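PDB 2PLJ: lysine/ornithine decarboxylase from Vibrio vulnificus, which catalyses the pyridoxal phosphate-dependent decarboxylation of lysine and ornithine, the latter yielding putrescine. Local coordinates for residues Ala135-Ala140 and Lys160-Asp165; Gln315-Leu320 and Val362-Glu367; Leu60-Ile65 and Val94-Ala99. All coordinates share one frame; numbering follows the deposited sequence.

Contact 1: Ala135-Ala140 and Lys160-Asp165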
loop_
_atom_site.group_PDB
_atom_site.type_symbol
_atom_site.label_atom_id
_atom_site.label_comp_id
_atom_site.label_asym_id
_atom_site.label_seq_id
_atom_site.Cartn_x
_atom_site.Cartn_y
_atom_site.Cartn_z
ATOM N N ALA A 135 -17.003 1.778 19.649
ATOM C CA ALA A 135 -15.845 1.032 20.185
ATOM C C ALA A 135 -14.537 1.843 20.207
ATOM O O ALA A 135 -13.757 1.739 21.147
ATOM C CB ALA A 135 -15.644 -0.298 19.450
ATOM N N ASP A 136 -14.331 2.675 19.193
ATOM C CA ASP A 136 -13.108 3.488 19.084
ATOM C C ASP A 136 -13.080 4.458 20.260
ATOM O O ASP A 136 -12.052 4.675 20.874
ATOM C CB ASP A 136 -13.077 4.258 17.773
ATOM C CG ASP A 136 -13.041 3.341 16.537
ATOM O OD1 ASP A 136 -12.430 2.238 16.601
ATOM O OD2 ASP A 136 -13.648 3.739 15.494
ATOM N N ILE A 137 -14.240 5.012 20.589
ATOM C CA ILE A 137 -14.292 5.948 21.712
ATOM C C ILE A 137 -14.027 5.192 23.020
ATOM O O ILE A 137 -13.245 5.649 23.874
ATOM C CB ILE A 137 -15.674 6.646 21.774
ATOM C CG1 ILE A 137 -15.854 7.565 20.551
ATOM C CG2 ILE A 137 -15.823 7.430 23.132
ATOM C CD1 ILE A 137 -17.350 7.962 20.285
ATOM N N ARG A 138 -14.685 4.037 23.180
ATOM C CA ARG A 138 -14.569 3.241 24.407
ATOM C C ARG A 138 -13.139 2.752 24.659
ATOM O O ARG A 138 -12.664 2.826 25.788
ATOM C CB ARG A 138 -15.546 2.053 24.391
ATOM C CG ARG A 138 -17.027 2.420 24.448
ATOM C CD ARG A 138 -17.929 1.141 24.630
ATOM N NE ARG A 138 -17.952 0.586 25.975
ATOM C CZ ARG A 138 -18.784 0.969 26.952
ATOM N NH1 ARG A 138 -19.663 1.951 26.766
ATOM N NH2 ARG A 138 -18.722 0.373 28.130
ATOM N N ASP A 139 -12.476 2.263 23.606
ATOM C CA ASP A 139 -11.083 1.804 23.678
ATOM C C ASP A 139 -10.142 2.920 24.162
ATOM O O ASP A 139 -9.282 2.688 25.017
ATOM C CB ASP A 139 -10.589 1.337 22.312
ATOM C CG ASP A 139 -11.349 0.122 21.772
ATOM O OD1 ASP A 139 -12.031 -0.599 22.546
ATOM O OD2 ASP A 139 -11.221 -0.081 20.542
ATOM N N ALA A 140 -10.323 4.128 23.627
ATOM C CA ALA A 140 -9.477 5.250 24.000
ATOM C C ALA A 140 -9.761 5.641 25.449
ATOM O O ALA A 140 -8.818 5.823 26.232
ATOM C CB ALA A 140 -9.685 6.436 23.054
ATOM N N LYS A 160 -22.929 11.766 23.805
ATOM C CA LYS A 160 -23.947 11.903 24.864
ATOM C C LYS A 160 -23.721 10.868 25.968
ATOM O O LYS A 160 -23.780 11.177 27.177
ATOM C CB LYS A 160 -25.347 11.753 24.271
ATOM C CG LYS A 160 -25.797 12.954 23.447
ATOM C CD LYS A 160 -27.199 12.683 22.922
ATOM C CE LYS A 160 -27.847 13.910 22.341
ATOM N NZ LYS A 160 -29.328 13.689 22.140
ATOM N N ALA A 161 -23.469 9.632 25.544
ATOM C CA ALA A 161 -23.301 8.520 26.470
ATOM C C ALA A 161 -22.001 8.663 27.286
ATOM O O ALA A 161 -21.816 7.971 28.283
ATOM C CB ALA A 161 -23.329 7.196 25.690
ATOM N N TYR A 162 -21.122 9.578 26.860
ATOM C CA TYR A 162 -19.800 9.776 27.478
ATOM C C TYR A 162 -19.602 11.188 28.029
ATOM O O TYR A 162 -18.465 11.593 28.294
ATOM C CB TYR A 162 -18.684 9.415 26.472
ATOM C CG TYR A 162 -18.875 8.028 25.929
ATOM C CD1 TYR A 162 -19.369 7.830 24.636
ATOM C CD2 TYR A 162 -18.626 6.910 26.728
ATOM C CE1 TYR A 162 -19.589 6.527 24.132
ATOM C CE2 TYR A 162 -18.824 5.609 26.240
ATOM C CZ TYR A 162 -19.316 5.427 24.953
ATOM O OH TYR A 162 -19.537 4.148 24.516
ATOM N N ARG A 163 -20.707 11.916 28.222
ATOM C CA ARG A 163 -20.620 13.353 28.510
ATOM C C ARG A 163 -19.868 13.691 29.800
ATOM O O ARG A 163 -19.317 14.780 29.936
ATOM C CB ARG A 163 -22.005 13.980 28.562
ATOM C CG ARG A 163 -22.877 13.395 29.655
ATOM C CD ARG A 163 -24.035 14.324 29.981
ATOM N NE ARG A 163 -24.777 14.699 28.777
ATOM C CZ ARG A 163 -25.765 13.980 28.250
ATOM N NH1 ARG A 163 -26.142 12.834 28.820
ATOM N NH2 ARG A 163 -26.391 14.415 27.157
ATOM N N ASP A 164 -19.869 12.785 30.752
ATOM C CA ASP A 164 -19.128 12.979 31.992
ATOM C C ASP A 164 -17.631 12.788 31.880
ATOM O O ASP A 164 -16.894 13.147 32.762
ATOM C CB ASP A 164 -19.620 12.028 33.073
ATOM C CG ASP A 164 -21.031 12.345 33.540
ATOM O OD1 ASP A 164 -21.531 13.419 33.284
ATOM O OD2 ASP A 164 -21.623 11.478 34.145
ATOM N N ASP A 165 -17.202 12.203 30.761
ATOM C CA ASP A 165 -15.872 11.628 30.648
ATOM C C ASP A 165 -14.945 12.331 29.655
ATOM O O ASP A 165 -13.776 12.125 29.688
ATOM C CB ASP A 165 -15.940 10.164 30.276
ATOM C CG ASP A 165 -16.752 9.345 31.236
ATOM O OD1 ASP A 165 -16.701 9.644 32.424
ATOM O OD2 ASP A 165 -17.441 8.418 30.767
#
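The phenol of Tyr162 reaches across to helix 134-143 and is met there by Ile137 and Arg138. Helix and loop belong to successive beta-alpha units of the beta/alpha barrel: the helix leads into strand 147-150, and the loop carrying Tyr162 leads into strand 167-171. Ile137 lays its CG2 methyl over one face of the Tyr162 ring, 4.1 Å from the ring centroid and 19° off the normal, a CH-pi contact displaced toward the CD1-CE1 side. With CG2 anti to the backbone N, it is this branch that leans on the ring. The opposite face carries the CB of Ala161.

Arg138 takes the hydroxyl end. Its chain bends at chi3, which swings the guanidinium back so that NH1 donates to Tyr162 OH at 3.1 Å, with an N-H...O angle of 155°. This holds for one of the two conformers modelled for Arg138, so the bond is probably not permanent. The guanidinium and ring planes stand 59° apart.

Further out, Ile137 also packs on Lys158 and Phe159, and Asp134, just ahead of the helical segment, is hydrogen-bonded through OD1 to Tyr162 OH.

Contact 2: Gln315-Leu320 and Val362-Glu367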
loop_
_atom_site.group_PDB
_atom_site.type_symbol
_atom_site.label_atom_id
_atom_site.label_comp_id
_atom_site.label_asym_id
_atom_site.label_seq_id
_atom_site.Cartn_x
_atom_site.Cartn_y
_atom_site.Cartn_z
ATOM N N GLN A 315 18.446 1.834 -21.812
ATOM C CA GLN A 315 18.574 2.144 -20.383
ATOM C C GLN A 315 18.874 0.886 -19.589
ATOM O O GLN A 315 18.375 -0.185 -19.953
ATOM C CB GLN A 315 17.291 2.765 -19.844
ATOM C CG GLN A 315 17.297 4.279 -19.933
ATOM C CD GLN A 315 16.109 4.879 -19.249
ATOM O OE1 GLN A 315 14.977 4.509 -19.559
ATOM N NE2 GLN A 315 16.346 5.813 -18.298
ATOM N N ILE A 316 19.677 1.015 -18.525
ATOM C CA ILE A 316 19.934 -0.112 -17.642
ATOM C C ILE A 316 18.864 -0.110 -16.559
ATOM O O ILE A 316 18.766 0.854 -15.771
ATOM C CB ILE A 316 21.329 -0.097 -16.953
ATOM C CG1 ILE A 316 22.478 0.002 -17.974
ATOM C CG2 ILE A 316 21.505 -1.363 -16.063
ATOM C CD1 ILE A 316 23.876 -0.045 -17.314
ATOM N N TRP A 317 18.065 -1.170 -16.542
ATOM C CA TRP A 317 17.093 -1.384 -15.451
ATOM C C TRP A 317 17.745 -2.156 -14.301
ATOM O O TRP A 317 18.286 -3.241 -14.515
ATOM C CB TRP A 317 15.898 -2.184 -15.956
ATOM C CG TRP A 317 14.931 -1.400 -16.781
ATOM C CD1 TRP A 317 15.173 -0.770 -17.987
ATOM C CD2 TRP A 317 13.557 -1.154 -16.468
ATOM N NE1 TRP A 317 14.021 -0.157 -18.444
ATOM C CE2 TRP A 317 13.021 -0.370 -17.522
ATOM C CE3 TRP A 317 12.732 -1.505 -15.394
ATOM C CZ2 TRP A 317 11.675 0.050 -17.538
ATOM C CZ3 TRP A 317 11.393 -1.092 -15.408
ATOM C CH2 TRP A 317 10.886 -0.310 -16.466
ATOM N N TYR A 318 17.698 -1.578 -13.099
ATOM C CA TYR A 318 18.047 -2.284 -11.867
ATOM C C TYR A 318 16.770 -2.677 -11.113
ATOM O O TYR A 318 15.891 -1.840 -10.911
ATOM C CB TYR A 318 18.923 -1.412 -10.960
ATOM C CG TYR A 318 20.220 -0.986 -11.628
ATOM C CD1 TYR A 318 21.215 -1.930 -11.905
ATOM C CD2 TYR A 318 20.441 0.351 -12.001
ATOM C CE1 TYR A 318 22.422 -1.570 -12.512
ATOM C CE2 TYR A 318 21.647 0.733 -12.631
ATOM C CZ TYR A 318 22.633 -0.240 -12.872
ATOM O OH TYR A 318 23.817 0.099 -13.493
ATOM N N TYR A 319 16.694 -3.931 -10.682
ATOM C CA TYR A 319 15.521 -4.446 -9.997
ATOM C C TYR A 319 15.934 -4.581 -8.536
ATOM O O TYR A 319 16.767 -5.425 -8.203
ATOM C CB TYR A 319 15.100 -5.784 -10.582
ATOM C CG TYR A 319 14.792 -5.702 -12.059
ATOM C CD1 TYR A 319 13.497 -5.464 -12.519
ATOM C CD2 TYR A 319 15.815 -5.844 -13.023
ATOM C CE1 TYR A 319 13.212 -5.377 -13.889
ATOM C CE2 TYR A 319 15.549 -5.744 -14.373
ATOM C CZ TYR A 319 14.257 -5.507 -14.824
ATOM O OH TYR A 319 14.044 -5.434 -16.184
ATOM N N LEU A 320 15.360 -3.723 -7.690
ATOM C CA LEU A 320 15.739 -3.668 -6.274
ATOM C C LEU A 320 14.884 -4.573 -5.398
ATOM O O LEU A 320 13.811 -5.014 -5.834
ATOM C CB LEU A 320 15.652 -2.212 -5.751
ATOM C CG LEU A 320 16.366 -1.146 -6.600
ATOM C CD1 LEU A 320 16.213 0.226 -5.977
ATOM C CD2 LEU A 320 17.855 -1.465 -6.817
ATOM N N VAL A 362 4.016 -1.323 -12.669
ATOM C CA VAL A 362 3.807 -0.065 -11.930
ATOM C C VAL A 362 4.897 0.116 -10.848
ATOM O O VAL A 362 5.154 1.243 -10.391
ATOM C CB VAL A 362 2.394 0.004 -11.228
ATOM C CG1 VAL A 362 2.308 -0.921 -10.000
ATOM C CG2 VAL A 362 2.092 1.435 -10.771
ATOM N N ASP A 363 5.526 -0.992 -10.449
ATOM C CA ASP A 363 6.491 -0.936 -9.361
ATOM C C ASP A 363 7.844 -0.419 -9.877
ATOM O O ASP A 363 8.794 -1.180 -10.106
ATOM C CB ASP A 363 6.629 -2.305 -8.699
ATOM C CG ASP A 363 7.501 -2.268 -7.456
ATOM O OD1 ASP A 363 8.007 -1.165 -7.097
ATOM O OD2 ASP A 363 7.649 -3.347 -6.830
ATOM N N VAL A 364 7.912 0.898 -10.023
ATOM C CA VAL A 364 9.118 1.605 -10.479
ATOM C C VAL A 364 9.339 2.790 -9.548
ATOM O O VAL A 364 8.387 3.559 -9.288
ATOM C CB VAL A 364 8.951 2.052 -11.933
ATOM C CG1 VAL A 364 10.089 2.997 -12.371
ATOM C CG2 VAL A 364 8.861 0.805 -12.816
ATOM N N ILE A 365 10.568 2.924 -9.039
ATOM C CA ILE A 365 10.905 3.985 -8.075
ATOM C C ILE A 365 11.448 5.241 -8.755
ATOM O O ILE A 365 11.189 6.364 -8.304
ATOM C CB ILE A 365 11.994 3.474 -7.082
ATOM C CG1 ILE A 365 11.486 2.259 -6.287
ATOM C CG2 ILE A 365 12.544 4.636 -6.247
ATOM C CD1 ILE A 365 12.679 1.376 -5.801
ATOM N N ALA A 366 12.207 5.057 -9.844
ATOM C CA ALA A 366 12.770 6.180 -10.591
ATOM C C ALA A 366 12.763 5.783 -12.053
ATOM O O ALA A 366 13.474 4.855 -12.440
ATOM C CB ALA A 366 14.170 6.483 -10.146
ATOM N N GLU A 367 11.947 6.475 -12.849
ATOM C CA GLU A 367 11.798 6.162 -14.291
ATOM C C GLU A 367 13.031 6.544 -15.103
ATOM O O GLU A 367 13.323 5.932 -16.130
ATOM C CB GLU A 367 10.564 6.864 -14.888
ATOM C CG GLU A 367 9.222 6.259 -14.436
ATOM C CD GLU A 367 8.028 7.003 -15.024
ATOM O OE1 GLU A 367 8.152 7.511 -16.163
ATOM O OE2 GLU A 367 6.968 7.092 -14.341
#
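Two apolar touches and one looser polar approach join Leu320, Trp317 and Gln315 to Ile365, Val364 and Glu367. In the first apolar pair, the CD1 methyl of Leu320 meets the CD1 methyl of Ile365 at 3.7 Å, tip to tip, with the two side chains crossing at about a right angle. Both begin with the branch anti to the carbonyl carbon (chi1 -50° for Leu320 and -61° for Ile365), and both continue with a nearly extended second torsion that carries the terminal methyls toward each other. Leu320 also rests on Val306 of strand 300-312.

The second pair is lighter. Val364 brings CG2 to the six-membered end of the Trp317 indole, 4.1 Å from CZ3, approaching the ring obliquely. Trp317 is also covered by Val353, by Arg312 and, across the dimer, by Lys185 of the second subunit.

Both segments belong to the beta-barrel domain of this decarboxylase. Strand 315-320 pairs antiparallel with 300-312 and parallel with 349-355, while 362-367 is part of the connection from 349-355 to its antiparallel neighbour 369-372. Within the connection, an inverse gamma turn is centred on Asp363, with Val364 N bonded to Val362 O at 2.8 Å, and a classic beta bulge follows at Ile365 and Ala366, opposite Leu354.

The polar approach lies at the other end of the strand. The extended chain of Gln315 carries its amide toward the backbone carbonyl of Glu367, where NE2 stops 3.7 Å from O. At Asp363, the backbone O accepts a hydrogen bond from Lys186 NZ of the second subunit.

Contact 3: Leu60-Ile65 and Val94-Ala99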
loop_
_atom_site.group_PDB
_atom_site.type_symbol
_atom_site.label_atom_id
_atom_site.label_comp_id
_atom_site.label_asym_id
_atom_site.label_seq_id
_atom_site.Cartn_x
_atom_site.Cartn_y
_atom_site.Cartn_z
ATOM N N LEU A 60 16.922 3.866 11.369
ATOM C CA LEU A 60 16.271 4.903 12.168
ATOM C C LEU A 60 17.256 5.484 13.183
ATOM O O LEU A 60 17.797 4.776 14.044
ATOM C CB LEU A 60 15.072 4.291 12.901
ATOM C CG LEU A 60 14.496 5.124 14.062
ATOM C CD1 LEU A 60 13.916 6.442 13.468
ATOM C CD2 LEU A 60 13.409 4.297 14.789
ATOM N N ASP A 61 17.490 6.784 13.063
ATOM C CA ASP A 61 18.465 7.441 13.941
ATOM C C ASP A 61 17.706 8.282 14.976
ATOM O O ASP A 61 17.160 9.368 14.651
ATOM C CB ASP A 61 19.427 8.313 13.120
ATOM C CG ASP A 61 20.509 8.982 13.989
ATOM O OD1 ASP A 61 20.463 8.825 15.236
ATOM O OD2 ASP A 61 21.387 9.682 13.410
ATOM N N CYS A 62 17.647 7.791 16.232
ATOM C CA CYS A 62 16.921 8.520 17.304
ATOM C C CYS A 62 17.475 9.919 17.611
ATOM O O CYS A 62 16.771 10.755 18.160
ATOM C CB CYS A 62 16.876 7.700 18.591
ATOM S SG CYS A 62 15.904 6.184 18.321
ATOM N N ASP A 63 18.743 10.152 17.291
ATOM C CA ASP A 63 19.326 11.500 17.469
ATOM C C ASP A 63 18.572 12.497 16.592
ATOM O O ASP A 63 18.341 13.659 16.976
ATOM C CB ASP A 63 20.811 11.488 17.075
ATOM C CG ASP A 63 21.693 10.817 18.113
ATOM O OD1 ASP A 63 21.354 10.815 19.329
ATOM O OD2 ASP A 63 22.774 10.344 17.704
ATOM N N VAL A 64 18.169 12.052 15.409
ATOM C CA VAL A 64 17.486 12.952 14.465
ATOM C C VAL A 64 16.048 13.193 14.938
ATOM O O VAL A 64 15.548 14.303 14.860
ATOM C CB VAL A 64 17.550 12.420 13.008
ATOM C CG1 VAL A 64 16.711 13.312 12.064
ATOM C CG2 VAL A 64 19.017 12.379 12.521
ATOM N N ILE A 65 15.413 12.152 15.486
ATOM C CA ILE A 65 14.090 12.313 16.140
ATOM C C ILE A 65 14.183 13.455 17.192
ATOM O O ILE A 65 13.370 14.394 17.191
ATOM C CB ILE A 65 13.624 10.979 16.817
ATOM C CG1 ILE A 65 13.379 9.854 15.757
ATOM C CG2 ILE A 65 12.358 11.240 17.689
ATOM C CD1 ILE A 65 12.303 10.178 14.677
ATOM N N VAL A 94 8.245 6.497 19.789
ATOM C CA VAL A 94 7.388 6.856 20.923
ATOM C C VAL A 94 8.208 7.002 22.217
ATOM O O VAL A 94 8.099 8.028 22.931
ATOM C CB VAL A 94 6.222 5.835 21.089
ATOM C CG1 VAL A 94 5.424 6.120 22.352
ATOM C CG2 VAL A 94 5.286 5.935 19.874
ATOM N N ARG A 95 9.014 5.974 22.538
ATOM C CA ARG A 95 9.857 6.031 23.746
ATOM C C ARG A 95 10.817 7.232 23.731
ATOM O O ARG A 95 10.965 7.939 24.757
ATOM C CB ARG A 95 10.666 4.742 23.941
ATOM C CG ARG A 95 9.812 3.548 24.340
ATOM C CD ARG A 95 10.678 2.484 25.035
ATOM N NE ARG A 95 11.769 2.022 24.177
ATOM C CZ ARG A 95 11.708 0.945 23.396
ATOM N NH1 ARG A 95 10.582 0.222 23.350
ATOM N NH2 ARG A 95 12.775 0.583 22.671
ATOM N N THR A 96 11.451 7.447 22.581
ATOM C CA THR A 96 12.446 8.532 22.428
ATOM C C THR A 96 11.794 9.898 22.717
ATOM O O THR A 96 12.318 10.734 23.459
ATOM C CB THR A 96 13.073 8.496 21.002
ATOM O OG1 THR A 96 13.901 7.324 20.851
ATOM C CG2 THR A 96 13.898 9.769 20.726
ATOM N N LEU A 97 10.622 10.094 22.124
ATOM C CA LEU A 97 9.852 11.343 22.280
ATOM C C LEU A 97 9.276 11.504 23.678
ATOM O O LEU A 97 9.319 12.597 24.260
ATOM C CB LEU A 97 8.772 11.387 21.216
ATOM C CG LEU A 97 9.332 11.644 19.817
ATOM C CD1 LEU A 97 8.161 11.466 18.866
ATOM C CD2 LEU A 97 10.031 13.057 19.683
ATOM N N LEU A 98 8.765 10.411 24.245
ATOM C CA LEU A 98 8.298 10.464 25.630
ATOM C C LEU A 98 9.431 10.977 26.561
ATOM O O LEU A 98 9.222 11.849 27.429
ATOM C CB LEU A 98 7.811 9.084 26.078
ATOM C CG LEU A 98 7.310 8.957 27.528
ATOM C CD1 LEU A 98 6.039 9.799 27.741
ATOM C CD2 LEU A 98 7.079 7.472 27.844
ATOM N N ALA A 99 10.628 10.423 26.382
ATOM C CA ALA A 99 11.755 10.764 27.239
ATOM C C ALA A 99 12.138 12.242 27.042
ATOM O O ALA A 99 12.628 12.911 27.962
ATOM C CB ALA A 99 12.935 9.837 26.926
#
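Cys62 and Ile65, one helical turn apart on the same side of their helix, face Thr96 and Leu97 on helix 91-100. The segment enters along strand 57-61, where Leu60 packs on Val93 of the facing helix and keeps backbone bonds to Ile405 and Leu407. Asp61 ends the strand and caps the helix that follows. Its OD1 takes the Asp63 N-H at 3.0 Å, from 49° out of the carboxylate plane, and also accepts from Asn408 ND2.

Cys62 opens the helix and points its CB at the other segment. Its SG lies 3.4 Å from Thr96 OG1, at the place where the two backbones are nearest, with CA atoms 6.8 Å apart. The Thr96 hydroxyl has a firmer partner inside its own helix, the carbonyl of Val92 one turn earlier, so this polar group is satisfied although the residue is buried.

At this point the chain passes from the beta domain into the beta/alpha barrel. Strand 57-61 belongs to the mixed sheet, helix 62-75 precedes barrel strand 79-84, and helix 91-100 links that strand to the parallel neighbour 103-106 in a beta-alpha-beta crossover.

The CB of Asp63 points away from helix 91-100, and its OD1 forms a salt bridge with Arg66 NH2. Ile65 supplies most of the apolar contact from its side. Its CG2, anti to the backbone N with chi1 (to CG1) at -65°, fits between two residues of the facing helix: 3.7 Å from Thr96 CG2 and 3.6 Å from Leu97 CD2. Thr96 thus presents its methyl to Ile65 and its oxygen to Cys62. Ile65 and Leu97 cross at about a right angle, while Leu97 continues onto Phe104 and Tyr69.

The three contacts follow one another along the chain and share no atoms. Contact 3, with its centre 14 Å from that of the chain, lies where the two domains join; contact 1 is out on the beta/alpha barrel and contact 2 on the beta domain, on opposite sides of the chain's centre with their own centres 49 Å apart. Contact 3 is 31 Å from contact 1 and 33 Å from contact 2, centre to centre, and reaches the same mixed sheet as contact 2. As for the putrescine-cofactor adduct, the Val364 side chain of contact 2 is about 12 Å from a bound copy and that of Leu97 in contact 3 about 11 Å, beyond direct contact.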